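Side-chain contacts in glutathione S-transferase (Pseudomonas protegens, PDB 4IKH), which probably acts as a glutathione transferase, and binds two glutathione molecules per subunit: residues R154-A159 with G202-I207; L121-G126 with K160-V165; P130-V135 with F189-N194; R173-G178 with L217-A222. All blocks are in the same frame, centred on the assembly; numbering follows the deposited sequence. Where two conformers were deposited one is given.

Interaction 1 (R154-A159 with G202-I207); sequences RYVNEA and GELVGI. With GSH (glutathione), chain D.
Arg154 NH1 donates a nearly straight hydrogen bond, 3.0 Å and 176°, to carboxylate oxygen O11 of the glutathione of chain D. A second bond runs from Arg154 NH2 to O12 of the same carboxylate at 3.2 Å. The guanidinium thus meets the carboxylate with two nitrogens, and O11 lies at its edge, in plane. The chain of Arg154 is extended from CG to NE, and its CG rests over the centre of the Tyr155 ring. Asn32 of the second subunit also bonds this glutathione, so the ligand is held from both subunits. Putting a leucine in place of Arg154 would probably leave the glutathione carboxylate without these two donors and their positive charge.

The direct contact between 154-159 and 202-207 is apolar. Val156 CG2 meets Leu204 CD2 at 3.7 Å, the two side chains crossing at about a right angle. Val156 CG1, anti to its own N with chi1 165°, lies 3.6 Å from Leu204 O. Val205 CG1 reaches Ala159 CB at 4.0 Å. A type I turn, Glu203 to Gly206, carries Leu204 and Val205 against helix 150-170 in the helical C-terminal domain of the glutathione transferase fold. Through Val205 the turn also lies against Leu195 of helix 183-196, while Ala159 continues the packing onto Phe132 of helix 111-140.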
# COMPACT_ATOMS: atom_id res chain seq x y z
N ARG A 154 -20.75 -1.90 4.65
CA ARG A 154 -19.74 -0.85 4.57
C ARG A 154 -18.62 -1.25 3.61
O ARG A 154 -18.18 -0.45 2.78
CB ARG A 154 -19.14 -0.59 5.97
CG ARG A 154 -17.82 0.16 5.97
CD ARG A 154 -17.41 0.61 7.38
NE ARG A 154 -16.04 1.10 7.43
CZ ARG A 154 -15.67 2.33 7.07
NH1 ARG A 154 -16.57 3.20 6.62
NH2 ARG A 154 -14.39 2.69 7.16
N TYR A 155 -18.16 -2.49 3.73
CA TYR A 155 -17.05 -2.98 2.91
C TYR A 155 -17.47 -3.44 1.51
O TYR A 155 -16.67 -3.38 0.57
CB TYR A 155 -16.27 -4.05 3.67
CG TYR A 155 -15.71 -3.47 4.96
CD1 TYR A 155 -14.71 -2.50 4.91
CD2 TYR A 155 -16.21 -3.84 6.20
CE1 TYR A 155 -14.20 -1.94 6.06
CE2 TYR A 155 -15.70 -3.27 7.37
CZ TYR A 155 -14.70 -2.32 7.29
OH TYR A 155 -14.18 -1.73 8.41
N VAL A 156 -18.70 -3.91 1.36
CA VAL A 156 -19.25 -4.19 0.03
C VAL A 156 -19.34 -2.88 -0.74
O VAL A 156 -18.87 -2.78 -1.88
CB VAL A 156 -20.62 -4.86 0.14
CG1 VAL A 156 -21.38 -4.84 -1.22
CG2 VAL A 156 -20.44 -6.29 0.63
N ASN A 157 -19.90 -1.86 -0.09
CA ASN A 157 -20.02 -0.54 -0.71
C ASN A 157 -18.69 0.09 -1.06
O ASN A 157 -18.58 0.79 -2.07
CB ASN A 157 -20.85 0.39 0.18
CG ASN A 157 -22.35 0.13 0.04
OD1 ASN A 157 -22.77 -0.60 -0.85
ND2 ASN A 157 -23.15 0.74 0.92
N GLU A 158 -17.67 -0.15 -0.23
CA GLU A 158 -16.34 0.37 -0.53
C GLU A 158 -15.74 -0.39 -1.70
O GLU A 158 -15.09 0.19 -2.57
CB GLU A 158 -15.43 0.31 0.71
CG GLU A 158 -13.98 0.66 0.44
CD GLU A 158 -13.77 2.07 -0.10
OE1 GLU A 158 -14.69 2.91 0.01
OE2 GLU A 158 -12.67 2.34 -0.62
N ALA A 159 -15.97 -1.70 -1.72
CA ALA A 159 -15.51 -2.54 -2.82
C ALA A 159 -16.15 -2.09 -4.14
O ALA A 159 -15.47 -2.01 -5.18
CB ALA A 159 -15.83 -4.00 -2.51
N GLY A 202 -19.25 -11.99 -5.89
CA GLY A 202 -19.46 -11.45 -7.23
C GLY A 202 -20.82 -10.79 -7.38
O GLY A 202 -20.92 -9.67 -7.89
N GLU A 203 -21.86 -11.48 -6.93
CA GLU A 203 -23.21 -10.93 -7.00
C GLU A 203 -23.34 -9.78 -6.01
O GLU A 203 -23.89 -8.73 -6.35
CB GLU A 203 -24.24 -12.02 -6.69
CG GLU A 203 -23.88 -13.41 -7.19
CD GLU A 203 -24.25 -13.62 -8.63
OE1 GLU A 203 -24.64 -12.63 -9.29
OE2 GLU A 203 -24.16 -14.77 -9.10
N LEU A 204 -22.81 -9.99 -4.81
CA LEU A 204 -22.81 -9.01 -3.72
C LEU A 204 -22.36 -7.61 -4.16
O LEU A 204 -23.02 -6.62 -3.86
CB LEU A 204 -21.91 -9.50 -2.58
CG LEU A 204 -22.17 -9.05 -1.14
CD1 LEU A 204 -23.61 -9.29 -0.73
CD2 LEU A 204 -21.23 -9.77 -0.18
N VAL A 205 -21.22 -7.53 -4.84
CA VAL A 205 -20.72 -6.24 -5.33
C VAL A 205 -21.26 -5.91 -6.73
O VAL A 205 -20.94 -4.85 -7.27
CB VAL A 205 -19.19 -6.19 -5.40
CG1 VAL A 205 -18.54 -6.52 -4.03
CG2 VAL A 205 -18.69 -7.13 -6.51
N GLY A 206 -22.05 -6.81 -7.31
CA GLY A 206 -22.57 -6.60 -8.65
C GLY A 206 -21.45 -6.47 -9.68
O GLY A 206 -21.33 -5.45 -10.35
N ILE A 207 -20.64 -7.52 -9.80
CA ILE A 207 -19.46 -7.48 -10.67
C ILE A 207 -19.80 -7.31 -12.17
O ILE A 207 -19.01 -6.71 -12.91
CB ILE A 207 -18.58 -8.73 -10.46
CG1 ILE A 207 -17.25 -8.60 -11.21
CG2 ILE A 207 -19.33 -10.01 -10.87
CD1 ILE A 207 -16.22 -7.69 -10.49
N1 GSH D . -15.51 8.24 4.53
CA1 GSH D . -14.69 7.16 4.12
C1 GSH D . -14.75 6.05 5.12
O11 GSH D . -15.71 5.98 5.94
O12 GSH D . -13.83 5.17 5.15
CB1 GSH D . -13.29 7.65 3.99
CG1 GSH D . -12.78 8.23 5.31
CD1 GSH D . -11.27 8.24 5.17
OE1 GSH D . -10.80 8.46 4.08
N2 GSH D . -10.39 7.95 6.31
CA2 GSH D . -8.96 7.95 6.13
C2 GSH D . -8.47 6.51 5.99
O2 GSH D . -8.99 5.61 6.68
CB2 GSH D . -8.29 8.60 7.29
SG2 GSH D . -8.72 10.32 7.40
N3 GSH D . -7.39 6.15 5.08
CA3 GSH D . -6.97 4.74 5.02
C3 GSH D . -5.58 4.58 4.48
O31 GSH D . -4.75 5.52 4.51
O32 GSH D . -5.22 3.49 3.99

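Interaction 2 (L121-G126 with K160-V165); sequences LMFQMG and KRLLGV. With GSH (glutathione), chain B.
Phe123 carries the apolar contact by laying the end of its ring against Leu162 and Val165. The contact packs two long helices of the helical C-terminal domain of the glutathione transferase fold. Phe123 CG is anti to the backbone N, chi1 172°, and this sends the ring from helix 111-140 across to helix 150-170. Phe123 CE1 and CZ share one methyl: Leu162 CD2 is 3.7 Å from Phe123 CE1. Val165 CG1 touches the same end of the ring, 3.9 Å from Phe123 CZ. Both methyls approach the ring obliquely. The side chains of Phe123 and Leu162 run alongside each other, pointing opposite ways, and the contact is buried. The backbone also takes part, since Leu162 O lies in the plane of the ring at its edge, 3.8 Å from Phe123 CZ. Trp120 adds an edge-to-face ring contact to Phe123.

Ligand contact comes from the same turn of helix. Met125, a selenomethionine, belongs to a glutathione pocket. Its chain is bent at chi2 and chi3, and its CE lies 3.6 Å from O11 of the chain B glutathione.

The polar bonds lie outside the contact itself: Gln124 OE1 accepts one from Lys35 NZ, and Arg161 NH1 bonds Asn70 of the second subunit.

Helix 111-140 includes a wider pi-type turn at 124-126. Beyond the contact, Leu162 also touches Ile128 and Met131, so helices 111-140 and 150-170 stay together further along, while Leu121 packs on helix 92-103 and Gln124 on helix 183-196.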
# COMPACT_ATOMS: atom_id res chain seq x y z
N LEU A 121 -0.38 0.86 -8.39
CA LEU A 121 0.03 -0.20 -7.46
C LEU A 121 -0.32 0.17 -6.03
O LEU A 121 -0.80 -0.67 -5.25
CB LEU A 121 1.53 -0.50 -7.59
CG LEU A 121 2.15 -1.38 -6.50
CD1 LEU A 121 1.67 -2.82 -6.56
CD2 LEU A 121 3.69 -1.33 -6.57
N MSE A 122 -0.12 1.44 -5.67
CA MSE A 122 -0.49 1.91 -4.32
C MSE A 122 -2.01 1.87 -4.13
O MSE A 122 -2.49 1.51 -3.06
CB MSE A 122 0.03 3.32 -4.07
CG MSE A 122 1.52 3.39 -4.01
SE MSE A 122 2.20 2.27 -2.55
CE MSE A 122 4.03 2.89 -2.70
N PHE A 123 -2.75 2.24 -5.16
CA PHE A 123 -4.21 2.12 -5.16
C PHE A 123 -4.65 0.71 -4.79
O PHE A 123 -5.60 0.52 -4.03
CB PHE A 123 -4.76 2.53 -6.53
CG PHE A 123 -6.24 2.27 -6.71
CD1 PHE A 123 -7.18 3.15 -6.20
CD2 PHE A 123 -6.68 1.17 -7.44
CE1 PHE A 123 -8.54 2.93 -6.39
CE2 PHE A 123 -8.04 0.94 -7.64
CZ PHE A 123 -8.97 1.81 -7.10
N GLN A 124 -3.95 -0.29 -5.33
CA GLN A 124 -4.25 -1.68 -4.99
C GLN A 124 -3.80 -1.99 -3.54
O GLN A 124 -4.56 -2.56 -2.75
CB GLN A 124 -3.51 -2.61 -5.95
CG GLN A 124 -3.87 -4.09 -5.77
CD GLN A 124 -3.18 -4.75 -4.58
OE1 GLN A 124 -1.96 -4.64 -4.40
NE2 GLN A 124 -3.96 -5.45 -3.75
N MSE A 125 -2.55 -1.64 -3.22
CA MSE A 125 -1.97 -1.92 -1.90
C MSE A 125 -2.77 -1.35 -0.74
O MSE A 125 -2.94 -2.01 0.29
CB MSE A 125 -0.53 -1.41 -1.85
CG MSE A 125 0.45 -2.27 -2.68
SE MSE A 125 0.49 -4.13 -2.02
CE MSE A 125 1.35 -3.72 -0.23
N GLY A 126 -3.23 -0.11 -0.89
CA GLY A 126 -3.92 0.58 0.20
C GLY A 126 -5.43 0.57 0.10
O GLY A 126 -6.12 0.98 1.02
N LYS A 160 -17.45 -1.78 -4.10
CA LYS A 160 -18.15 -1.22 -5.26
C LYS A 160 -17.53 0.09 -5.72
O LYS A 160 -17.33 0.30 -6.92
CB LYS A 160 -19.61 -0.96 -4.92
CG LYS A 160 -20.52 -2.18 -4.91
CD LYS A 160 -21.95 -1.72 -4.72
CE LYS A 160 -22.88 -2.88 -4.45
NZ LYS A 160 -24.28 -2.40 -4.27
N ARG A 161 -17.22 0.98 -4.78
CA ARG A 161 -16.62 2.28 -5.11
C ARG A 161 -15.25 2.10 -5.77
O ARG A 161 -14.96 2.76 -6.77
CB ARG A 161 -16.49 3.16 -3.86
CG ARG A 161 -16.10 4.61 -4.14
CD ARG A 161 -15.56 5.29 -2.87
NE ARG A 161 -14.33 4.64 -2.41
CZ ARG A 161 -13.13 4.89 -2.93
NH1 ARG A 161 -13.01 5.77 -3.91
NH2 ARG A 161 -12.05 4.26 -2.48
N LEU A 162 -14.42 1.22 -5.22
CA LEU A 162 -13.11 0.94 -5.80
C LEU A 162 -13.22 0.34 -7.21
O LEU A 162 -12.49 0.72 -8.12
CB LEU A 162 -12.30 0.01 -4.90
CG LEU A 162 -11.82 0.57 -3.56
CD1 LEU A 162 -11.66 -0.54 -2.54
CD2 LEU A 162 -10.50 1.29 -3.76
N LEU A 163 -14.14 -0.62 -7.38
CA LEU A 163 -14.35 -1.28 -8.67
C LEU A 163 -14.78 -0.27 -9.74
O LEU A 163 -14.33 -0.34 -10.89
CB LEU A 163 -15.39 -2.40 -8.55
CG LEU A 163 -14.90 -3.69 -7.89
CD1 LEU A 163 -16.05 -4.58 -7.47
CD2 LEU A 163 -13.94 -4.44 -8.81
N GLY A 164 -15.63 0.67 -9.34
CA GLY A 164 -16.09 1.71 -10.25
C GLY A 164 -14.99 2.68 -10.62
O GLY A 164 -14.97 3.20 -11.73
N VAL A 165 -14.08 2.94 -9.69
CA VAL A 165 -12.95 3.80 -9.99
C VAL A 165 -12.11 3.11 -11.05
O VAL A 165 -11.71 3.71 -12.06
CB VAL A 165 -12.08 4.08 -8.74
CG1 VAL A 165 -10.73 4.64 -9.14
CG2 VAL A 165 -12.80 5.03 -7.80
N1 GSH B . 0.22 -6.01 2.55
CA1 GSH B . 0.61 -7.38 2.55
C1 GSH B . 1.17 -7.77 1.21
O11 GSH B . 0.73 -7.22 0.17
O12 GSH B . 2.09 -8.65 1.11
CB1 GSH B . -0.57 -8.24 2.85
CG1 GSH B . -0.09 -9.69 2.91
CD1 GSH B . -1.19 -10.59 3.42
OE1 GSH B . -2.25 -10.13 3.79
N2 GSH B . -0.98 -12.04 3.45
CA2 GSH B . -2.02 -12.89 3.93
C2 GSH B . -1.41 -13.65 5.10
O2 GSH B . -0.23 -14.00 5.03
CB2 GSH B . -2.44 -13.87 2.88
SG2 GSH B . -3.05 -13.06 1.41
N3 GSH B . -2.17 -13.98 6.29
CA3 GSH B . -1.54 -14.72 7.36
C3 GSH B . -1.95 -14.15 8.67
O31 GSH B . -2.40 -12.97 8.74
O32 GSH B . -1.84 -14.84 9.71

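Interaction 3 (P130-V135 with F189-N194); sequences PMFGQV and FPWIRN. With GSH (glutathione), chain C.
Phe132 and Trp191 join two helices of the all-helical C-terminal domain of the glutathione transferase fold. The segments 130-135 and 189-194 run nearly parallel, at 15°, with axes 10.4 Å apart.

Apolar packing comes first. Phe132 CB sits 3.5 Å from Trp191 CE3, obliquely to the indole. Phe132 CG lies anti to its carbonyl carbon, chi1 -72°, which brings the ring edge to the backbone carbonyl of Trp191. At the same edge Phe132 CE2 meets Ile192 CG1 at 4.0 Å, the two side chains crossing obliquely.

The polar contact of the indole lies outside the two segments: Trp191 NE1 is hydrogen-bonded to Asn32 OD1, which probably helps fix the ring's rotation.

Ligand contacts follow. Pro130, Gly133 and Trp191 line the pocket of the chain C glutathione. Pro130 CG is 3.4 Å from its O32. Gly133 has no side chain, and its CA comes within 3.3 Å of glutathione O2; a beta carbon there would collide with that oxygen. The indole touches the cysteinyl and glycyl parts of the ligand with its six-membered ring. Trp191 CH2 lies 3.5 Å from glutathione CB2, and Trp191 CZ2 lies 3.3 Å from O31.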
# COMPACT_ATOMS: atom_id res chain seq x y z
N PRO A 130 -6.79 -4.35 0.99
CA PRO A 130 -7.32 -4.32 2.37
C PRO A 130 -8.84 -4.33 2.42
O PRO A 130 -9.43 -4.96 3.32
CB PRO A 130 -6.81 -2.98 2.92
CG PRO A 130 -5.55 -2.72 2.15
CD PRO A 130 -5.89 -3.22 0.73
N MSE A 131 -9.49 -3.63 1.49
CA MSE A 131 -10.94 -3.56 1.52
C MSE A 131 -11.62 -4.84 1.03
O MSE A 131 -12.61 -5.27 1.63
CB MSE A 131 -11.45 -2.32 0.79
CG MSE A 131 -10.95 -1.01 1.40
SE MSE A 131 -11.61 -0.68 3.22
CE MSE A 131 -10.01 -1.19 4.24
N PHE A 132 -11.11 -5.46 -0.03
CA PHE A 132 -11.67 -6.75 -0.47
C PHE A 132 -11.45 -7.78 0.65
O PHE A 132 -12.28 -8.65 0.87
CB PHE A 132 -11.02 -7.25 -1.77
CG PHE A 132 -11.42 -6.48 -3.02
CD1 PHE A 132 -12.14 -5.29 -2.94
CD2 PHE A 132 -11.07 -6.96 -4.28
CE1 PHE A 132 -12.48 -4.58 -4.09
CE2 PHE A 132 -11.42 -6.25 -5.44
CZ PHE A 132 -12.13 -5.07 -5.34
N GLY A 133 -10.33 -7.67 1.35
CA GLY A 133 -10.04 -8.55 2.47
C GLY A 133 -11.11 -8.47 3.55
O GLY A 133 -11.48 -9.48 4.15
N GLN A 134 -11.62 -7.26 3.79
CA GLN A 134 -12.69 -7.10 4.77
C GLN A 134 -14.00 -7.72 4.27
O GLN A 134 -14.78 -8.26 5.06
CB GLN A 134 -12.89 -5.63 5.12
CG GLN A 134 -11.64 -4.94 5.71
CD GLN A 134 -10.77 -5.90 6.50
OE1 GLN A 134 -9.68 -6.26 6.07
NE2 GLN A 134 -11.26 -6.32 7.67
N VAL A 135 -14.25 -7.66 2.96
CA VAL A 135 -15.45 -8.30 2.41
C VAL A 135 -15.37 -9.81 2.67
O VAL A 135 -16.37 -10.44 3.04
CB VAL A 135 -15.63 -8.05 0.89
CG1 VAL A 135 -16.81 -8.83 0.37
CG2 VAL A 135 -15.82 -6.58 0.61
N PHE A 189 -5.49 -7.69 -10.47
CA PHE A 189 -6.44 -8.74 -10.88
C PHE A 189 -6.52 -10.05 -10.06
O PHE A 189 -7.59 -10.65 -10.00
CB PHE A 189 -6.37 -8.95 -12.40
CG PHE A 189 -6.75 -7.71 -13.16
CD1 PHE A 189 -8.08 -7.36 -13.29
CD2 PHE A 189 -5.77 -6.85 -13.63
CE1 PHE A 189 -8.44 -6.20 -13.92
CE2 PHE A 189 -6.12 -5.68 -14.26
CZ PHE A 189 -7.46 -5.36 -14.41
N PRO A 190 -5.43 -10.48 -9.40
CA PRO A 190 -5.61 -11.64 -8.51
C PRO A 190 -6.61 -11.36 -7.39
O PRO A 190 -7.26 -12.29 -6.92
CB PRO A 190 -4.21 -11.81 -7.90
CG PRO A 190 -3.30 -11.32 -8.96
CD PRO A 190 -4.00 -10.13 -9.54
N TRP A 191 -6.72 -10.10 -6.97
CA TRP A 191 -7.69 -9.74 -5.94
C TRP A 191 -9.13 -9.68 -6.46
O TRP A 191 -10.06 -10.10 -5.77
CB TRP A 191 -7.32 -8.41 -5.29
CG TRP A 191 -6.54 -8.58 -4.01
CD1 TRP A 191 -5.20 -8.35 -3.82
CD2 TRP A 191 -7.05 -9.04 -2.75
NE1 TRP A 191 -4.86 -8.63 -2.51
CE2 TRP A 191 -5.97 -9.06 -1.84
CE3 TRP A 191 -8.32 -9.45 -2.31
CZ2 TRP A 191 -6.13 -9.46 -0.51
CZ3 TRP A 191 -8.47 -9.84 -1.00
CH2 TRP A 191 -7.38 -9.84 -0.11
N ILE A 192 -9.31 -9.16 -7.67
CA ILE A 192 -10.64 -9.13 -8.28
C ILE A 192 -11.11 -10.56 -8.50
O ILE A 192 -12.25 -10.90 -8.19
CB ILE A 192 -10.65 -8.31 -9.57
CG1 ILE A 192 -10.22 -6.87 -9.24
CG2 ILE A 192 -12.04 -8.31 -10.19
CD1 ILE A 192 -9.76 -6.10 -10.43
N ARG A 193 -10.20 -11.40 -8.99
CA ARG A 193 -10.48 -12.83 -9.13
C ARG A 193 -10.91 -13.46 -7.80
O ARG A 193 -11.86 -14.24 -7.74
CB ARG A 193 -9.23 -13.55 -9.65
CG ARG A 193 -9.35 -15.06 -9.71
CD ARG A 193 -8.10 -15.67 -10.32
NE ARG A 193 -8.18 -17.13 -10.40
CZ ARG A 193 -7.79 -17.95 -9.43
NH1 ARG A 193 -7.29 -17.47 -8.31
NH2 ARG A 193 -7.89 -19.26 -9.59
N ASN A 194 -10.21 -13.13 -6.73
CA ASN A 194 -10.48 -13.77 -5.46
C ASN A 194 -11.81 -13.29 -4.88
O ASN A 194 -12.56 -14.07 -4.30
CB ASN A 194 -9.32 -13.50 -4.49
CG ASN A 194 -9.52 -14.18 -3.14
OD1 ASN A 194 -9.32 -15.39 -3.00
ND2 ASN A 194 -9.88 -13.39 -2.14
N1 GSH C . -6.71 -13.71 9.79
CA1 GSH C . -6.42 -12.36 9.49
C1 GSH C . -7.69 -11.58 9.34
O11 GSH C . -8.77 -12.01 9.83
O12 GSH C . -7.67 -10.47 8.71
CB1 GSH C . -5.65 -12.32 8.22
CG1 GSH C . -6.42 -12.96 7.06
CD1 GSH C . -5.77 -12.43 5.81
OE1 GSH C . -4.57 -12.25 5.83
N2 GSH C . -6.55 -12.12 4.60
CA2 GSH C . -5.88 -11.61 3.44
C2 GSH C . -6.07 -10.10 3.37
O2 GSH C . -7.15 -9.59 3.72
CB2 GSH C . -6.43 -12.23 2.20
SG2 GSH C . -6.11 -13.97 2.16
N3 GSH C . -5.01 -9.20 2.91
CA3 GSH C . -5.27 -7.76 2.87
C3 GSH C . -4.36 -7.03 1.93
O31 GSH C . -3.78 -7.62 0.98
O32 GSH C . -4.17 -5.80 2.06

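Interaction 4 (R173-G178 with L217-A222); sequences REWIMG and LAKFVA
A bend at chi3 folds the chain of Lys219 over the indole of Trp175. The first torsion of Trp175, -57°, sets CG anti to the carbonyl carbon and sends the ring toward helix 211-220. Lys219 CE then lies over one face, offset toward the rim, 4.1 Å from the centroid of the six-membered ring in a CH-pi contact. Lys219 NZ stands over the five-membered ring, 4.5 Å from its centroid and 14° off the normal, in a cation-pi contact. The same NZ donates a short hydrogen bond of 2.6 Å to Glu174 O. The donor comes well off the C=O direction, at 117°, and somewhat out of the carbonyl plane.

Glu174 and Trp175 both face Gly178 in a classic beta bulge, closed by a type I turn from Trp175 to Gly178. This loop between helices 150-170 and 183-196 meets the end of helix 211-220 in the C-terminal domain. Exchanging Lys219 for an alanine would probably leave Glu174 O without this donor and uncover part of the Trp175 face.

Tyr181 meets the Trp175 ring as well, and Phe220 packs on Pro190. Trp175 CZ3 touches Phe220 CB at 4.3 Å, near the plane of the Phe220 ring at its edge.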
# COMPACT_ATOMS: atom_id res chain seq x y z
N ARG A 173 -8.88 1.21 -22.47
CA ARG A 173 -7.50 0.76 -22.27
C ARG A 173 -7.37 -0.75 -22.33
O ARG A 173 -8.27 -1.48 -21.91
CB ARG A 173 -6.95 1.25 -20.92
CG ARG A 173 -7.03 2.75 -20.72
CD ARG A 173 -6.40 3.16 -19.39
NE ARG A 173 -6.47 4.60 -19.19
CZ ARG A 173 -5.44 5.37 -18.88
NH1 ARG A 173 -4.23 4.85 -18.72
NH2 ARG A 173 -5.62 6.68 -18.73
N GLU A 174 -6.24 -1.22 -22.85
CA GLU A 174 -5.92 -2.64 -22.82
C GLU A 174 -5.65 -3.15 -21.40
O GLU A 174 -6.12 -4.22 -21.01
CB GLU A 174 -4.71 -2.91 -23.69
CG GLU A 174 -4.95 -2.59 -25.16
CD GLU A 174 -3.87 -3.16 -26.03
OE1 GLU A 174 -3.49 -4.33 -25.80
OE2 GLU A 174 -3.39 -2.45 -26.94
N TRP A 175 -4.86 -2.37 -20.65
CA TRP A 175 -4.51 -2.70 -19.26
C TRP A 175 -4.54 -1.42 -18.44
O TRP A 175 -4.80 -0.34 -18.97
CB TRP A 175 -3.10 -3.29 -19.18
CG TRP A 175 -2.89 -4.52 -20.03
CD1 TRP A 175 -2.30 -4.59 -21.26
CD2 TRP A 175 -3.26 -5.86 -19.68
NE1 TRP A 175 -2.28 -5.90 -21.70
CE2 TRP A 175 -2.87 -6.70 -20.75
CE3 TRP A 175 -3.88 -6.44 -18.57
CZ2 TRP A 175 -3.09 -8.08 -20.75
CZ3 TRP A 175 -4.10 -7.81 -18.56
CH2 TRP A 175 -3.70 -8.61 -19.64
N ILE A 176 -4.26 -1.53 -17.14
CA ILE A 176 -4.26 -0.36 -16.26
C ILE A 176 -3.42 0.80 -16.80
O ILE A 176 -3.88 1.95 -16.78
CB ILE A 176 -3.81 -0.75 -14.82
CG1 ILE A 176 -4.86 -1.68 -14.19
CG2 ILE A 176 -3.57 0.50 -13.99
CD1 ILE A 176 -4.44 -2.36 -12.87
N MSE A 177 -2.21 0.52 -17.28
CA MSE A 177 -1.37 1.57 -17.86
C MSE A 177 -1.59 1.75 -19.37
O MSE A 177 -0.67 2.13 -20.11
CB MSE A 177 0.10 1.32 -17.56
CG MSE A 177 0.46 1.51 -16.08
SE MSE A 177 -0.10 3.29 -15.48
CE MSE A 177 0.85 4.34 -16.83
N GLY A 178 -2.81 1.47 -19.83
CA GLY A 178 -3.12 1.60 -21.24
C GLY A 178 -2.63 0.41 -22.04
O GLY A 178 -3.10 -0.73 -21.85
N LEU A 217 -9.74 -8.58 -16.56
CA LEU A 217 -9.59 -9.79 -15.75
C LEU A 217 -9.60 -11.03 -16.64
O LEU A 217 -8.78 -11.93 -16.46
CB LEU A 217 -10.72 -9.90 -14.73
CG LEU A 217 -10.71 -11.18 -13.89
CD1 LEU A 217 -9.54 -11.17 -12.92
CD2 LEU A 217 -12.01 -11.36 -13.12
N ALA A 218 -10.54 -11.08 -17.59
CA ALA A 218 -10.61 -12.20 -18.51
C ALA A 218 -9.30 -12.33 -19.26
O ALA A 218 -8.79 -13.44 -19.45
CB ALA A 218 -11.80 -12.05 -19.48
N LYS A 219 -8.74 -11.20 -19.69
CA LYS A 219 -7.49 -11.21 -20.45
C LYS A 219 -6.32 -11.65 -19.58
O LYS A 219 -5.40 -12.32 -20.06
CB LYS A 219 -7.21 -9.83 -21.03
CG LYS A 219 -7.29 -9.74 -22.52
CD LYS A 219 -7.49 -8.30 -22.95
CE LYS A 219 -6.33 -7.44 -22.54
NZ LYS A 219 -6.67 -6.01 -22.81
N PHE A 220 -6.37 -11.26 -18.31
CA PHE A 220 -5.34 -11.59 -17.34
C PHE A 220 -5.19 -13.10 -17.10
O PHE A 220 -4.09 -13.64 -17.19
CB PHE A 220 -5.67 -10.88 -16.02
CG PHE A 220 -4.63 -11.05 -14.95
CD1 PHE A 220 -3.40 -10.42 -15.05
CD2 PHE A 220 -4.90 -11.81 -13.82
CE1 PHE A 220 -2.44 -10.56 -14.03
CE2 PHE A 220 -3.95 -11.96 -12.81
CZ PHE A 220 -2.72 -11.34 -12.93
N VAL A 221 -6.30 -13.76 -16.79
CA VAL A 221 -6.27 -15.19 -16.48
C VAL A 221 -6.09 -16.08 -17.71
O VAL A 221 -5.98 -17.30 -17.58
CB VAL A 221 -7.55 -15.64 -15.75
CG1 VAL A 221 -7.88 -14.69 -14.62
CG2 VAL A 221 -8.73 -15.72 -16.73
N ALA A 222 -6.06 -15.48 -18.90
CA ALA A 222 -5.82 -16.26 -20.12
C ALA A 222 -4.34 -16.20 -20.52
O ALA A 222 -3.94 -16.79 -21.52
CB ALA A 222 -6.71 -15.77 -21.26

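In the fold
Interactions 2 and 3 pack helix on helix in the C-terminal domain; interaction 1 sets a loop turn against a helix; all three are buried. Interactions 1 and 2 share helix 150-170, and interactions 2 and 3 share helix 111-140. All three reach the second subunit, and each has a glutathione at its margin: through an arginine in interaction 1, a selenomethionine in interaction 2, and an indole in interaction 3. Across their segments the contacts are apolar. Interaction 4 differs. It is only partly buried, touches no other chain of the assembly, and relies on a lysine with a hydrogen bond and a cation-pi contact. It joins interaction 3 where Phe189 packs on Phe220, but does not touch interactions 1 and 2.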